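Local coordinates for cytidine deaminase (Mycobacterium leprae, PDB 3R2N), which probably deaminates cytidine to uridine in pyrimidine salvage, as a zinc-dependent homotetramer, at residues Cys63-Ala68 / Gly75-Val80; Leu108-Pro113 / Ala120-Gln125. All coordinates share one frame; numbering follows the deposited sequence.

How the contacts relate
Along the chain the two contacts follow one another in series, neither enclosing the other. Contact 1 closes the short connection, the last turn of helix 61-71 and a loop, that leads into strand 77-83, the central strand of the sheet. After helix 94-104 the chain returns to the sheet as strand 109-112, and contact 2 closes the loop made by the hairpin 109-112/115-118 and the short helix 119-122. The two meet in the sheet itself, where strands 77-83 and 109-112 run parallel: Val80 probably donates its N-H to Lys109 and accepts one from Met111. Together they fasten two helices, one before the central strand and one near the C-terminal end, to neighbouring strands.

Contact 1: residues Cys63-Ala68 / Gly75-Val80; sequences CSMISA and GRLVAV
Leu77 and Val80, three residues apart on one strand, both turn their side chains toward the helix and meet Met65 and Ile66 there. Regular alternation would put them on opposite faces of the strand; a classic beta bulge at Val78 and Ala79, both facing Phe38, restores the inward direction at Val80. The helical segment and the strand run roughly antiparallel, at 147°, with their axes 11.8 Å apart at closest approach, and the gap is bridged by apolar side chains.

Met65 makes the longer reach. Its CG lies anti to the backbone N (chi1 176°) and the chain stays extended until it bends at the thioether, which presents the terminal methyl to the strand. That methyl meets Val80 tip to tip and sits almost evenly between the valine's two branches: Met65 CE is 3.9 Å from Val80 CG2 and 4.0 Å from Val80 CG1. On Leu77 the packing is tight, since Ile66 CD1 comes within 3.5 Å of Leu77 CD1 as the two side chains cross obliquely. Leu77 CD1 meets a second helix residue too, with Met65 CE 4.0 Å away. The CB of Ile66 points past the strand; with CG1 anti to the carbonyl carbon (chi1 -69°), the chain bends round to bring CD1 onto the leucine.

All four are buried. Val35 and Ile45, from strands 34-39 and 44-48, also pack on Met65, while Leu100 and His103 of helix 94-104 touch Leu77 and Ile66. On the helix, Ser64 and Ser67 hydrogen-bond with Ser67 and Ser64 of a neighbouring subunit. Helix 61-71 thus lies between the sheet and that subunit, beside helix 94-104; the zinc ligands Cys60, Cys93 and Cys96 sit at the N-terminal ends of this pair, as in the cytidine deaminase fold.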
# COMPACT_ATOMS: atom_id res chain seq x y z
N CYS D 63 -3.08 -9.84 4.84
CA CYS D 63 -1.68 -9.68 4.33
C CYS D 63 -0.70 -10.60 5.10
O CYS D 63 0.12 -11.31 4.48
CB CYS D 63 -1.18 -8.24 4.48
SG CYS D 63 -2.09 -6.98 3.53
N SER D 64 -0.80 -10.60 6.45
CA SER D 64 0.17 -11.33 7.23
C SER D 64 0.02 -12.80 6.93
O SER D 64 1.02 -13.50 6.74
CB SER D 64 0.06 -11.04 8.72
OG SER D 64 0.48 -9.74 9.00
N MET D 65 -1.23 -13.21 6.80
CA MET D 65 -1.58 -14.60 6.53
C MET D 65 -1.11 -15.06 5.17
O MET D 65 -0.60 -16.16 5.03
CB MET D 65 -3.10 -14.81 6.67
CG MET D 65 -3.51 -16.22 6.30
SD MET D 65 -5.29 -16.45 6.33
CE MET D 65 -5.79 -15.37 4.99
N ILE D 66 -1.30 -14.21 4.17
CA ILE D 66 -0.73 -14.44 2.84
C ILE D 66 0.79 -14.68 2.91
O ILE D 66 1.28 -15.67 2.37
CB ILE D 66 -1.18 -13.36 1.82
CG1 ILE D 66 -2.69 -13.50 1.50
CG2 ILE D 66 -0.36 -13.41 0.53
CD1 ILE D 66 -3.11 -14.89 0.99
N SER D 67 1.52 -13.83 3.61
CA SER D 67 2.97 -14.07 3.84
C SER D 67 3.26 -15.42 4.51
O SER D 67 4.30 -16.03 4.23
CB SER D 67 3.57 -12.97 4.70
OG SER D 67 3.41 -11.75 4.02
N ALA D 68 2.37 -15.85 5.40
CA ALA D 68 2.56 -17.13 6.07
C ALA D 68 2.30 -18.27 5.06
O ALA D 68 3.01 -19.28 5.06
CB ALA D 68 1.65 -17.23 7.33
N GLY D 75 0.61 -22.97 -1.94
CA GLY D 75 -0.68 -23.64 -1.91
C GLY D 75 -1.78 -22.62 -2.19
O GLY D 75 -1.51 -21.50 -2.62
N ARG D 76 -3.01 -23.03 -1.96
CA ARG D 76 -4.17 -22.23 -2.27
C ARG D 76 -5.01 -22.18 -1.03
O ARG D 76 -5.26 -23.22 -0.41
CB ARG D 76 -5.00 -22.90 -3.37
CG ARG D 76 -4.31 -23.06 -4.71
CD ARG D 76 -4.09 -21.74 -5.45
NE ARG D 76 -5.32 -21.23 -6.07
CZ ARG D 76 -5.46 -20.00 -6.58
NH1 ARG D 76 -4.46 -19.12 -6.54
NH2 ARG D 76 -6.63 -19.65 -7.11
N LEU D 77 -5.48 -20.98 -0.69
CA LEU D 77 -6.39 -20.79 0.44
C LEU D 77 -7.73 -21.43 0.15
O LEU D 77 -8.22 -21.39 -0.97
CB LEU D 77 -6.59 -19.30 0.74
CG LEU D 77 -5.41 -18.55 1.37
CD1 LEU D 77 -5.76 -17.10 1.40
CD2 LEU D 77 -5.12 -19.04 2.77
N VAL D 78 -8.33 -22.01 1.17
CA VAL D 78 -9.59 -22.68 0.97
C VAL D 78 -10.72 -22.09 1.84
O VAL D 78 -11.87 -21.99 1.40
CB VAL D 78 -9.37 -24.21 1.12
CG1 VAL D 78 -10.47 -24.89 1.87
CG2 VAL D 78 -9.12 -24.83 -0.26
N ALA D 79 -10.40 -21.66 3.06
CA ALA D 79 -11.39 -21.03 3.92
C ALA D 79 -10.72 -20.04 4.85
O ALA D 79 -9.64 -20.31 5.37
CB ALA D 79 -12.18 -22.08 4.71
N VAL D 80 -11.37 -18.89 5.08
CA VAL D 80 -10.78 -17.81 5.87
C VAL D 80 -11.80 -17.20 6.84
O VAL D 80 -12.96 -16.97 6.46
CB VAL D 80 -10.20 -16.69 4.96
CG1 VAL D 80 -9.66 -15.54 5.78
CG2 VAL D 80 -9.12 -17.23 4.08

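Contact 2: residues Leu108-Pro113 / Ala120-Gln125; sequences LKIMTP and AQLLPQ
One methyl of Leu122 does nearly all the touching with Ile110. Leu122 CD1 lies against the branch point of the isoleucine, 3.8 Å from both Ile110 CB and Ile110 CG1 and 4.0 Å from Ile110 CG2, so it packs on the root of that side chain instead of its delta end. Thr112, the next residue to point inward on the strand, offers its methyl more loosely: Thr112 CG2 is 4.3 Å from Leu122 CD1. With CG anti to the carbonyl carbon (chi1 -62°) and the chain extended beyond it, Leu122 sends this methyl straight out from the helix onto the strand.

The next shell fixes both sides. Thr112 OG1 is hydrogen-bonded to Gly115 O and Lys114 N in the hairpin turn, which leaves CG2 to face the leucine. Gln121 OE1 takes the backbone N-H of Thr118, the strand residue just before the short helix, and the carbonyl of Leu122 is held by Arg97 NH1 just where the helix ends. Met91 packs against both Leu122 and Thr112.

Farther out, Leu123 lies on Gln98 and Tyr101 of helix 94-104, and Pro124 O bonds Arg97 of a neighbouring subunit of the tetramer. This is a beta-hairpin followed by a short C-terminal helix: helix 119-122 folds back over the first hairpin strand, 109-112, which pairs parallel with strand 77-83 and antiparallel with strand 115-118.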
# COMPACT_ATOMS: atom_id res chain seq x y z
N LEU D 108 -12.95 -19.62 -2.94
CA LEU D 108 -12.52 -19.44 -1.56
C LEU D 108 -13.72 -19.06 -0.68
O LEU D 108 -14.49 -18.16 -1.03
CB LEU D 108 -11.41 -18.38 -1.48
CG LEU D 108 -10.91 -17.85 -0.13
CD1 LEU D 108 -10.46 -18.93 0.86
CD2 LEU D 108 -9.79 -16.82 -0.36
N LYS D 109 -13.88 -19.74 0.44
CA LYS D 109 -14.90 -19.37 1.41
C LYS D 109 -14.37 -18.38 2.48
O LYS D 109 -13.31 -18.60 3.09
CB LYS D 109 -15.53 -20.61 2.06
CG LYS D 109 -15.99 -21.69 1.06
CD LYS D 109 -17.00 -22.63 1.71
CE LYS D 109 -16.99 -24.04 1.15
NZ LYS D 109 -17.80 -24.93 2.04
N ILE D 110 -15.12 -17.30 2.67
CA ILE D 110 -14.87 -16.32 3.72
C ILE D 110 -16.05 -16.32 4.68
O ILE D 110 -17.18 -16.26 4.24
CB ILE D 110 -14.76 -14.90 3.13
CG1 ILE D 110 -13.76 -14.83 1.96
CG2 ILE D 110 -14.49 -13.88 4.21
CD1 ILE D 110 -12.37 -15.32 2.26
N MET D 111 -15.81 -16.37 5.98
CA MET D 111 -16.91 -16.13 6.93
C MET D 111 -17.21 -14.62 7.01
O MET D 111 -16.31 -13.79 7.01
CB MET D 111 -16.60 -16.73 8.31
CG MET D 111 -17.65 -16.50 9.38
SD MET D 111 -19.23 -17.22 8.96
CE MET D 111 -18.97 -18.90 9.55
N THR D 112 -18.49 -14.26 7.02
CA THR D 112 -18.92 -12.85 7.05
C THR D 112 -20.01 -12.71 8.11
O THR D 112 -20.62 -13.71 8.48
CB THR D 112 -19.51 -12.36 5.70
OG1 THR D 112 -20.92 -12.66 5.63
CG2 THR D 112 -18.78 -12.95 4.52
N PRO D 113 -20.23 -11.47 8.61
CA PRO D 113 -21.32 -11.19 9.57
C PRO D 113 -22.64 -11.83 9.19
O PRO D 113 -23.44 -12.13 10.07
CB PRO D 113 -21.45 -9.67 9.50
CG PRO D 113 -20.01 -9.20 9.24
CD PRO D 113 -19.32 -10.32 8.48
N ALA D 120 -16.13 -15.07 -5.27
CA ALA D 120 -16.92 -14.69 -6.43
C ALA D 120 -18.02 -13.71 -6.04
O ALA D 120 -18.30 -12.74 -6.76
CB ALA D 120 -17.54 -15.96 -7.11
N GLN D 121 -18.65 -13.97 -4.89
CA GLN D 121 -19.66 -13.08 -4.33
C GLN D 121 -19.05 -11.81 -3.76
O GLN D 121 -19.63 -10.72 -3.89
CB GLN D 121 -20.50 -13.79 -3.27
CG GLN D 121 -21.21 -15.01 -3.81
CD GLN D 121 -21.70 -15.94 -2.72
OE1 GLN D 121 -20.93 -16.46 -1.92
NE2 GLN D 121 -23.01 -16.17 -2.69
N LEU D 122 -17.90 -11.93 -3.11
CA LEU D 122 -17.29 -10.78 -2.44
C LEU D 122 -16.49 -9.87 -3.35
O LEU D 122 -16.41 -8.67 -3.07
CB LEU D 122 -16.46 -11.20 -1.21
CG LEU D 122 -17.26 -11.90 -0.10
CD1 LEU D 122 -16.32 -12.18 1.05
CD2 LEU D 122 -18.45 -11.07 0.38
N LEU D 123 -15.93 -10.41 -4.42
CA LEU D 123 -15.21 -9.58 -5.38
C LEU D 123 -15.58 -9.98 -6.81
O LEU D 123 -14.74 -10.54 -7.51
CB LEU D 123 -13.68 -9.66 -5.15
CG LEU D 123 -12.71 -8.65 -5.77
CD1 LEU D 123 -12.76 -7.26 -5.08
CD2 LEU D 123 -11.27 -9.17 -5.72
N PRO D 124 -16.84 -9.67 -7.25
CA PRO D 124 -17.29 -9.95 -8.64
C PRO D 124 -16.34 -9.34 -9.64
O PRO D 124 -15.88 -8.21 -9.44
CB PRO D 124 -18.62 -9.22 -8.76
CG PRO D 124 -19.01 -8.86 -7.38
CD PRO D 124 -17.82 -8.85 -6.51
N GLN D 125 -16.05 -10.09 -10.70
CA GLN D 125 -14.99 -9.69 -11.65
C GLN D 125 -15.57 -9.20 -12.99
O GLN D 125 -16.68 -8.67 -13.06
CB GLN D 125 -14.04 -10.88 -11.90
CG GLN D 125 -13.21 -11.32 -10.71
CD GLN D 125 -12.02 -10.38 -10.44
OE1 GLN D 125 -11.22 -10.07 -11.33
NE2 GLN D 125 -11.90 -9.95 -9.19